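PDB 3OR5: Thiol:disulfide interchange protein, thioredoxin family protein, which probably acts as a thioredoxin-fold thiol:disulfide oxidoreductase, with a likely role in cytochrome c-type biogenesis. Local coordinates for residues A[32-45]-A[68-82]. Sequence-based numbering, arbitrary orientation.
Sequences LKGKAYIVNFFATW and FTFVGIAVNEQLPNV
Glu77 meets Thr44 just beyond the ends of two parallel strands, and its carboxylate is shared out oxygen by oxygen. OE2 of Glu77 accepts from the backbone N of Thr44 at 2.7 Å through its anti lone pair, and from Thr44 OG1, also at 2.7 Å, on the syn side. OE1 turns back into its own segment, taking Asn81 ND2 at 3.0 Å on the syn lone pair and Gln78 N on the anti one. The bend at chi2 of Glu77 (-73°) brings the carboxylate within reach of Thr44 N and OG1. Next door, Trp45 sends NE1 to the carbonyl O of Asn76 at 2.9 Å, almost straight at 176° and in the indole plane.

Behind this loop junction, strands 36-42 and 68-74 pair in parallel. The N-H groups of Ile38, Asn40 and Phe42 go to the carbonyl O atoms of Thr69, Val71 and Ile73 respectively, and their own carbonyls receive Val71, Ile73 and Val75 N in turn; Ala36 O takes Thr69 N. The backbones of Tyr37, Val39 and Phe41 bond instead to Ile123, Phe121 and Thr119 of strand 119-123, while Gln60 of helix 47-63 bonds both Phe70 N and Thr69 OG1. Phe68 N is buried without a partner.

On the sheet face that carries Val39, Phe41 and Ile73, Ile73 lays CB over the Phe41 ring, 4.2 Å from its centroid, and Ile73 CD1 reaches Val39 CG1 at 3.6 Å. On the opposite sheet face, the Phe42 ring lies over Ala74 CA and beside Gly72, and Phe68 CZ sits over the Phe70 ring.

These are the two parallel strands of a beta-alpha-beta unit, linked through helix 47-63, in the thioredoxin fold. With each Glu77 oxygen accepting two hydrogen bonds, the carboxylate is probably ionised, and it ties the loop leading to the probable CxxC (Cys46, Cys49) to the start of helix 79-89.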
ATOM      1  N   LEU A  32       1.906  12.164   3.335  1.00 20.87           N
ATOM      2  CA  LEU A  32       2.803  11.144   3.827  1.00 20.27           C
ATOM      3  C   LEU A  32       4.234  11.608   4.040  1.00 21.09           C
ATOM      4  O   LEU A  32       5.123  10.796   4.305  1.00 20.01           O
ATOM      5  CB  LEU A  32       2.814   9.948   2.885  1.00 20.32           C
ATOM      6  CG  LEU A  32       1.336   9.421   2.865  1.00 23.26           C
ATOM      7  CD1 LEU A  32       1.221   8.093   2.253  1.00 29.90           C
ATOM      8  CD2 LEU A  32       0.570   9.419   4.253  1.00 25.56           C
ATOM      9  N   LYS A  33       4.475  12.913   3.933  1.00 20.81           N
ATOM     10  CA  LYS A  33       5.835  13.383   4.183  1.00 22.08           C
ATOM     11  C   LYS A  33       6.326  12.981   5.561  1.00 19.53           C
ATOM     12  O   LYS A  33       5.664  13.230   6.530  1.00 20.47           O
ATOM     13  CB  LYS A  33       5.904  14.903   4.060  1.00 22.42           C
ATOM     14  CG  LYS A  33       7.345  15.378   4.151  1.00 28.72           C
ATOM     15  CD  LYS A  33       7.388  16.810   4.721  1.00 37.93           C
ATOM     16  CE  LYS A  33       8.808  17.395   4.656  1.00 41.25           C
ATOM     17  NZ  LYS A  33       8.738  18.694   3.912  1.00 47.10           N
ATOM     18  N   GLY A  34       7.478  12.310   5.625  1.00 18.36           N
ATOM     19  CA  GLY A  34       8.097  11.884   6.854  1.00 17.66           C
ATOM     20  C   GLY A  34       7.536  10.608   7.478  1.00 17.81           C
ATOM     21  O   GLY A  34       7.951  10.187   8.560  1.00 18.06           O
ATOM     22  N   LYS A  35       6.575  10.038   6.790  1.00 16.51           N
ATOM     23  CA  LYS A  35       5.927   8.807   7.206  1.00 15.29           C
ATOM     24  C   LYS A  35       6.412   7.609   6.395  1.00 15.66           C
ATOM     25  O   LYS A  35       6.667   7.746   5.248  1.00 16.68           O
ATOM     26  CB  LYS A  35       4.410   8.932   7.049  1.00 16.90           C
ATOM     27  CG  LYS A  35       3.731   9.872   7.981  1.00 22.26           C
ATOM     28  CD  LYS A  35       2.234   9.683   8.027  1.00 29.10           C
ATOM     29  CE  LYS A  35       1.559  10.621   8.953  1.00 32.44           C
ATOM     30  NZ  LYS A  35       0.134  10.796   8.632  1.00 40.12           N
ATOM     31  N   ALA A  36       6.535   6.465   7.044  1.00 13.69           N
ATOM     32  CA  ALA A  36       6.792   5.221   6.273  1.00 13.09           C
ATOM     33  C   ALA A  36       5.403   4.804   5.787  1.00 11.65           C
ATOM     34  O   ALA A  36       4.388   5.093   6.408  1.00 12.10           O
ATOM     35  CB  ALA A  36       7.388   4.176   7.102  1.00 12.63           C
ATOM     36  N   TYR A  37       5.350   4.129   4.615  1.00 10.14           N
ATOM     37  CA  TYR A  37       4.029   3.656   4.195  1.00  9.59           C
ATOM     38  C   TYR A  37       4.270   2.469   3.248  1.00 10.53           C
ATOM     39  O   TYR A  37       5.367   2.332   2.661  1.00 11.59           O
ATOM     40  CB  TYR A  37       3.180   4.713   3.530  1.00  9.42           C
ATOM     41  CG  TYR A  37       3.814   5.478   2.351  1.00 10.79           C
ATOM     42  CD1 TYR A  37       3.500   5.103   1.065  1.00 14.27           C
ATOM     43  CD2 TYR A  37       4.593   6.620   2.560  1.00 15.92           C
ATOM     44  CE1 TYR A  37       3.980   5.832  -0.037  1.00 15.92           C
ATOM     45  CE2 TYR A  37       5.064   7.333   1.513  1.00 20.76           C
ATOM     46  CZ  TYR A  37       4.831   6.910   0.237  1.00 20.09           C
ATOM     47  OH  TYR A  37       5.261   7.652  -0.849  1.00 23.86           O
ATOM     48  N   ILE A  38       3.224   1.673   3.098  1.00 10.23           N
ATOM     49  CA  ILE A  38       3.303   0.507   2.151  1.00  8.56           C
ATOM     50  C   ILE A  38       2.131   0.671   1.233  1.00 10.18           C
ATOM     51  O   ILE A  38       0.971   0.760   1.709  1.00 11.33           O
ATOM     52  CB  ILE A  38       3.272  -0.836   2.921  1.00  8.69           C
ATOM     53  CG1 ILE A  38       4.598  -1.066   3.667  1.00 12.00           C
ATOM     54  CG2 ILE A  38       3.040  -1.982   1.943  1.00 12.03           C
ATOM     55  CD1 ILE A  38       4.506  -2.263   4.682  1.00 13.41           C
ATOM     56  N   VAL A  39       2.417   0.683  -0.092  1.00 10.04           N
ATOM     57  CA  VAL A  39       1.336   0.834  -1.103  1.00  9.46           C
ATOM     58  C   VAL A  39       1.077  -0.582  -1.608  1.00  9.54           C
ATOM     59  O   VAL A  39       1.985  -1.252  -2.097  1.00 10.54           O
ATOM     60  CB  VAL A  39       1.793   1.730  -2.221  1.00 10.92           C
ATOM     61  CG1 VAL A  39       0.695   1.818  -3.332  1.00 12.94           C
ATOM     62  CG2 VAL A  39       2.155   3.137  -1.658  1.00 13.45           C
ATOM     63  N   ASN A  40      -0.164  -1.029  -1.458  1.00  8.69           N
ATOM     64  CA  ASN A  40      -0.586  -2.450  -1.691  1.00  9.25           C
ATOM     65  C   ASN A  40      -1.501  -2.420  -2.882  1.00  8.85           C
ATOM     66  O   ASN A  40      -2.627  -1.912  -2.832  1.00  9.74           O
ATOM     67  CB  ASN A  40      -1.311  -3.014  -0.469  1.00  9.16           C
ATOM     68  CG  ASN A  40      -1.875  -4.381  -0.733  1.00 11.47           C
ATOM     69  OD1 ASN A  40      -1.124  -5.275  -1.220  1.00 16.78           O
ATOM     70  ND2 ASN A  40      -3.027  -4.600  -0.346  1.00  9.64           N
ATOM     71  N   PHE A  41      -1.033  -3.032  -3.991  1.00  9.96           N
ATOM     72  CA  PHE A  41      -1.905  -3.233  -5.190  1.00 11.16           C
ATOM     73  C   PHE A  41      -2.555  -4.548  -4.966  1.00 10.12           C
ATOM     74  O   PHE A  41      -1.876  -5.589  -4.760  1.00 11.45           O
ATOM     75  CB  PHE A  41      -1.053  -3.280  -6.486  1.00 10.85           C
ATOM     76  CG  PHE A  41      -0.622  -1.886  -6.914  1.00 10.86           C
ATOM     77  CD1 PHE A  41      -1.291  -1.138  -7.917  1.00 11.79           C
ATOM     78  CD2 PHE A  41       0.491  -1.315  -6.267  1.00 11.47           C
ATOM     79  CE1 PHE A  41      -0.890   0.166  -8.239  1.00 11.38           C
ATOM     80  CE2 PHE A  41       0.908   0.011  -6.584  1.00 10.73           C
ATOM     81  CZ  PHE A  41       0.269   0.735  -7.637  1.00 12.71           C
ATOM     82  N   PHE A  42      -3.872  -4.541  -4.963  1.00 10.35           N
ATOM     83  CA  PHE A  42      -4.633  -5.749  -4.539  1.00  9.06           C
ATOM     84  C   PHE A  42      -5.962  -5.878  -5.270  1.00  9.98           C
ATOM     85  O   PHE A  42      -6.422  -4.888  -5.864  1.00  9.88           O
ATOM     86  CB  PHE A  42      -4.974  -5.720  -3.002  1.00  9.77           C
ATOM     87  CG  PHE A  42      -6.031  -4.710  -2.653  1.00 10.52           C
ATOM     88  CD1 PHE A  42      -7.323  -5.130  -2.336  1.00 14.48           C
ATOM     89  CD2 PHE A  42      -5.746  -3.330  -2.634  1.00 11.11           C
ATOM     90  CE1 PHE A  42      -8.331  -4.214  -2.062  1.00 14.36           C
ATOM     91  CE2 PHE A  42      -6.766  -2.390  -2.307  1.00 11.56           C
ATOM     92  CZ  PHE A  42      -8.060  -2.837  -2.038  1.00 14.57           C
ATOM     93  N   ALA A  43      -6.622  -7.084  -5.161  1.00 10.02           N
ATOM     94  CA  ALA A  43      -7.982  -7.193  -5.535  1.00 10.92           C
ATOM     95  C   ALA A  43      -8.708  -7.966  -4.440  1.00 11.69           C
ATOM     96  O   ALA A  43      -8.109  -8.839  -3.804  1.00 12.31           O
ATOM     97  CB  ALA A  43      -8.128  -7.946  -6.910  1.00 12.23           C
ATOM     98  N   THR A  44      -9.963  -7.599  -4.204  1.00 10.66           N
ATOM     99  CA  THR A  44     -10.667  -8.267  -3.070  1.00 11.53           C
ATOM    100  C   THR A  44     -11.080  -9.689  -3.483  1.00 12.79           C
ATOM    101  O   THR A  44     -11.395 -10.465  -2.595  1.00 13.95           O
ATOM    102  CB  THR A  44     -11.908  -7.538  -2.595  1.00 12.78           C
ATOM    103  OG1 THR A  44     -13.002  -7.691  -3.527  1.00 12.61           O
ATOM    104  CG2 THR A  44     -11.594  -6.025  -2.408  1.00 13.31           C
ATOM    105  N   TRP A  45     -11.090  -9.985  -4.788  1.00 11.66           N
ATOM    106  CA  TRP A  45     -11.426 -11.357  -5.194  1.00 12.39           C
ATOM    107  C   TRP A  45     -10.256 -12.314  -5.118  1.00 14.25           C
ATOM    108  O   TRP A  45     -10.403 -13.548  -5.309  1.00 14.09           O
ATOM    109  CB  TRP A  45     -12.034 -11.342  -6.603  1.00 12.35           C
ATOM    110  CG  TRP A  45     -11.205 -10.622  -7.666  1.00 11.98           C
ATOM    111  CD1 TRP A  45     -11.522  -9.402  -8.208  1.00 12.77           C
ATOM    112  CD2 TRP A  45     -10.002 -11.044  -8.302  1.00 13.77           C
ATOM    113  NE1 TRP A  45     -10.611  -9.080  -9.143  1.00 12.41           N
ATOM    114  CE2 TRP A  45      -9.661 -10.039  -9.233  1.00 13.75           C
ATOM    115  CE3 TRP A  45      -9.187 -12.176  -8.212  1.00 12.36           C
ATOM    116  CZ2 TRP A  45      -8.559 -10.140 -10.076  1.00 13.17           C
ATOM    117  CZ3 TRP A  45      -8.070 -12.289  -9.051  1.00 15.97           C
ATOM    118  CH2 TRP A  45      -7.748 -11.248  -9.934  1.00 16.31           C
ATOM    119  N   PHE A  68       3.137   5.779  10.403  1.00 10.67           N
ATOM    120  CA  PHE A  68       3.055   4.758   9.288  1.00 12.09           C
ATOM    121  C   PHE A  68       1.633   4.625   8.796  1.00 12.51           C
ATOM    122  O   PHE A  68       0.681   4.806   9.595  1.00 12.59           O
ATOM    123  CB  PHE A  68       3.495   3.359   9.815  1.00 12.88           C
ATOM    124  CG  PHE A  68       3.133   2.230   8.881  1.00 14.54           C
ATOM    125  CD1 PHE A  68       3.933   1.948   7.755  1.00 11.97           C
ATOM    126  CD2 PHE A  68       1.936   1.562   9.062  1.00 13.03           C
ATOM    127  CE1 PHE A  68       3.470   1.002   6.805  1.00 13.46           C
ATOM    128  CE2 PHE A  68       1.476   0.601   8.192  1.00 14.51           C
ATOM    129  CZ  PHE A  68       2.287   0.288   7.061  1.00 11.21           C
ATOM    130  N   THR A  69       1.469   4.342   7.491  1.00  9.77           N
ATOM    131  CA  THR A  69       0.107   3.916   7.016  1.00 10.41           C
ATOM    132  C   THR A  69       0.248   2.963   5.830  1.00 11.09           C
ATOM    133  O   THR A  69       1.213   3.040   5.061  1.00 11.58           O
ATOM    134  CB  THR A  69      -0.735   5.090   6.562  1.00 11.76           C
ATOM    135  OG1 THR A  69      -2.103   4.672   6.325  1.00 11.31           O
ATOM    136  CG2 THR A  69      -0.195   5.862   5.266  1.00 13.02           C
ATOM    137  N   PHE A  70      -0.712   2.045   5.722  1.00 10.02           N
ATOM    138  CA  PHE A  70      -0.901   1.375   4.400  1.00 10.45           C
ATOM    139  C   PHE A  70      -1.696   2.309   3.462  1.00 11.35           C
ATOM    140  O   PHE A  70      -2.452   3.242   3.891  1.00 11.06           O
ATOM    141  CB  PHE A  70      -1.693   0.087   4.588  1.00  9.65           C
ATOM    142  CG  PHE A  70      -0.884  -1.016   5.196  1.00  9.45           C
ATOM    143  CD1 PHE A  70      -0.034  -1.752   4.399  1.00 11.30           C
ATOM    144  CD2 PHE A  70      -1.006  -1.347   6.547  1.00 11.22           C
ATOM    145  CE1 PHE A  70       0.736  -2.765   4.998  1.00 10.35           C
ATOM    146  CE2 PHE A  70      -0.295  -2.391   7.131  1.00 12.55           C
ATOM    147  CZ  PHE A  70       0.600  -3.102   6.351  1.00 11.09           C
ATOM    148  N   VAL A  71      -1.532   2.083   2.150  1.00  9.74           N
ATOM    149  CA  VAL A  71      -2.427   2.702   1.205  1.00  9.75           C
ATOM    150  C   VAL A  71      -2.782   1.578   0.227  1.00 10.11           C
ATOM    151  O   VAL A  71      -1.856   0.866  -0.282  1.00 11.29           O
ATOM    152  CB  VAL A  71      -1.677   3.763   0.418  1.00 11.56           C
ATOM    153  CG1 VAL A  71      -2.580   4.356  -0.658  1.00 13.50           C
ATOM    154  CG2 VAL A  71      -1.165   4.878   1.331  1.00 11.03           C
ATOM    155  N   GLY A  72      -4.065   1.369  -0.016  1.00  8.62           N
ATOM    156  CA  GLY A  72      -4.448   0.250  -0.947  1.00  9.54           C
ATOM    157  C   GLY A  72      -4.835   0.831  -2.308  1.00  9.85           C
ATOM    158  O   GLY A  72      -5.493   1.867  -2.399  1.00 11.08           O
ATOM    159  N   ILE A  73      -4.450   0.161  -3.395  1.00  9.03           N
ATOM    160  CA  ILE A  73      -4.872   0.565  -4.756  1.00 10.25           C
ATOM    161  C   ILE A  73      -5.487  -0.695  -5.350  1.00  9.90           C
ATOM    162  O   ILE A  73      -4.811  -1.711  -5.514  1.00 10.87           O
ATOM    163  CB  ILE A  73      -3.664   1.061  -5.570  1.00 10.61           C
ATOM    164  CG1 ILE A  73      -3.151   2.411  -4.942  1.00 13.38           C
ATOM    165  CG2 ILE A  73      -4.140   1.299  -7.072  1.00 12.34           C
ATOM    166  CD1 ILE A  73      -1.856   2.951  -5.606  1.00 17.27           C
ATOM    167  N   ALA A  74      -6.781  -0.641  -5.644  1.00  9.35           N
ATOM    168  CA  ALA A  74      -7.540  -1.868  -6.041  1.00  9.72           C
ATOM    169  C   ALA A  74      -7.502  -1.973  -7.556  1.00 10.64           C
ATOM    170  O   ALA A  74      -7.991  -1.078  -8.266  1.00 12.04           O
ATOM    171  CB  ALA A  74      -9.015  -1.754  -5.586  1.00 10.59           C
ATOM    172  N   VAL A  75      -6.946  -3.078  -8.037  1.00 11.24           N
ATOM    173  CA  VAL A  75      -6.777  -3.342  -9.465  1.00 11.60           C
ATOM    174  C   VAL A  75      -7.780  -4.375  -9.928  1.00 12.41           C
ATOM    175  O   VAL A  75      -8.233  -5.185  -9.106  1.00 12.43           O
ATOM    176  CB  VAL A  75      -5.335  -3.809  -9.745  1.00 13.58           C
ATOM    177  CG1 VAL A  75      -4.298  -2.614  -9.533  1.00 14.63           C
ATOM    178  CG2 VAL A  75      -4.957  -5.033  -8.968  1.00 14.74           C
ATOM    179  N   ASN A  76      -8.131  -4.342 -11.230  1.00 13.31           N
ATOM    180  CA  ASN A  76      -9.044  -5.416 -11.734  1.00 13.74           C
ATOM    181  C   ASN A  76     -10.306  -5.523 -10.901  1.00 14.53           C
ATOM    182  O   ASN A  76     -10.804  -6.600 -10.707  1.00 14.22           O
ATOM    183  CB  ASN A  76      -8.291  -6.763 -11.817  1.00 15.46           C
ATOM    184  CG  ASN A  76      -7.018  -6.705 -12.691  1.00 22.55           C
ATOM    185  OD1 ASN A  76      -6.934  -7.394 -13.729  1.00 29.84           O
ATOM    186  ND2 ASN A  76      -6.013  -5.997 -12.256  1.00 20.49           N
ATOM    187  N   GLU A  77     -10.830  -4.378 -10.440  1.00 13.00           N
ATOM    188  CA  GLU A  77     -11.910  -4.350  -9.496  1.00 12.67           C
ATOM    189  C   GLU A  77     -13.130  -3.562  -9.932  1.00 11.01           C
ATOM    190  O   GLU A  77     -13.179  -2.979 -11.061  1.00 14.07           O
ATOM    191  CB  GLU A  77     -11.366  -3.865  -8.097  1.00 10.46           C
ATOM    192  CG  GLU A  77     -10.995  -5.088  -7.238  1.00 10.77           C
ATOM    193  CD  GLU A  77     -12.201  -5.852  -6.696  1.00 11.63           C
ATOM    194  OE1 GLU A  77     -13.353  -5.640  -7.135  1.00 13.00           O
ATOM    195  OE2 GLU A  77     -11.977  -6.660  -5.745  1.00 12.12           O
ATOM    196  N   GLN A  78     -14.179  -3.654  -9.111  1.00 11.32           N
ATOM    197  CA  GLN A  78     -15.408  -2.866  -9.283  1.00 13.92           C
ATOM    198  C   GLN A  78     -15.685  -2.103  -7.971  1.00 11.82           C
ATOM    199  O   GLN A  78     -15.541  -2.601  -6.883  1.00 12.05           O
ATOM    200  CB  GLN A  78     -16.579  -3.755  -9.590  1.00 16.31           C
ATOM    201  CG  GLN A  78     -16.445  -4.400 -10.965  1.00 16.63           C
ATOM    202  CD  GLN A  78     -17.700  -5.236 -11.356  1.00 22.59           C
ATOM    203  OE1 GLN A  78     -18.823  -5.007 -10.892  1.00 26.56           O
ATOM    204  NE2 GLN A  78     -17.488  -6.193 -12.277  1.00 35.11           N
ATOM    205  N   LEU A  79     -16.118  -0.837  -8.138  1.00 12.23           N
ATOM    206  CA  LEU A  79     -16.395   0.001  -6.984  1.00 12.99           C
ATOM    207  C   LEU A  79     -17.308  -0.595  -5.918  1.00 12.17           C
ATOM    208  O   LEU A  79     -16.928  -0.611  -4.784  1.00 11.77           O
ATOM    209  CB  LEU A  79     -16.936   1.351  -7.560  1.00 12.96           C
ATOM    210  CG  LEU A  79     -17.226   2.386  -6.469  1.00 17.02           C
ATOM    211  CD1 LEU A  79     -15.915   2.843  -5.880  1.00 21.58           C
ATOM    212  CD2 LEU A  79     -17.820   3.558  -7.200  1.00 19.88           C
ATOM    213  N   PRO A  80     -18.509  -1.161  -6.243  1.00 10.82           N
ATOM    214  CA  PRO A  80     -19.307  -1.684  -5.157  1.00 11.65           C
ATOM    215  C   PRO A  80     -18.683  -2.882  -4.396  1.00  9.47           C
ATOM    216  O   PRO A  80     -18.897  -3.031  -3.194  1.00 12.80           O
ATOM    217  CB  PRO A  80     -20.606  -2.176  -5.886  1.00 12.41           C
ATOM    218  CG  PRO A  80     -20.275  -2.276  -7.353  1.00 10.85           C
ATOM    219  CD  PRO A  80     -19.206  -1.191  -7.544  1.00 11.98           C
ATOM    220  N   ASN A  81     -17.888  -3.660  -5.144  1.00 10.80           N
ATOM    221  CA  ASN A  81     -17.222  -4.802  -4.510  1.00  9.94           C
ATOM    222  C   ASN A  81     -16.146  -4.326  -3.557  1.00  9.42           C
ATOM    223  O   ASN A  81     -16.127  -4.782  -2.404  1.00 11.50           O
ATOM    224  CB  ASN A  81     -16.645  -5.695  -5.661  1.00 10.73           C
ATOM    225  CG  ASN A  81     -16.321  -7.128  -5.219  1.00 12.56           C
ATOM    226  OD1 ASN A  81     -17.049  -7.778  -4.487  1.00 11.69           O
ATOM    227  ND2 ASN A  81     -15.172  -7.605  -5.678  1.00 12.71           N
ATOM    228  N   VAL A  82     -15.317  -3.354  -3.954  1.00  9.81           N
ATOM    229  CA  VAL A  82     -14.234  -2.869  -3.067  1.00 10.48           C
ATOM    230  C   VAL A  82     -14.847  -2.105  -1.860  1.00 10.49           C
ATOM    231  O   VAL A  82     -14.417  -2.319  -0.720  1.00 11.65           O
ATOM    232  CB  VAL A  82     -13.296  -1.957  -3.840  1.00  8.83           C
ATOM    233  CG1 VAL A  82     -12.141  -1.475  -2.878  1.00 11.20           C
ATOM    234  CG2 VAL A  82     -12.628  -2.794  -4.886  1.00  9.37           C
TER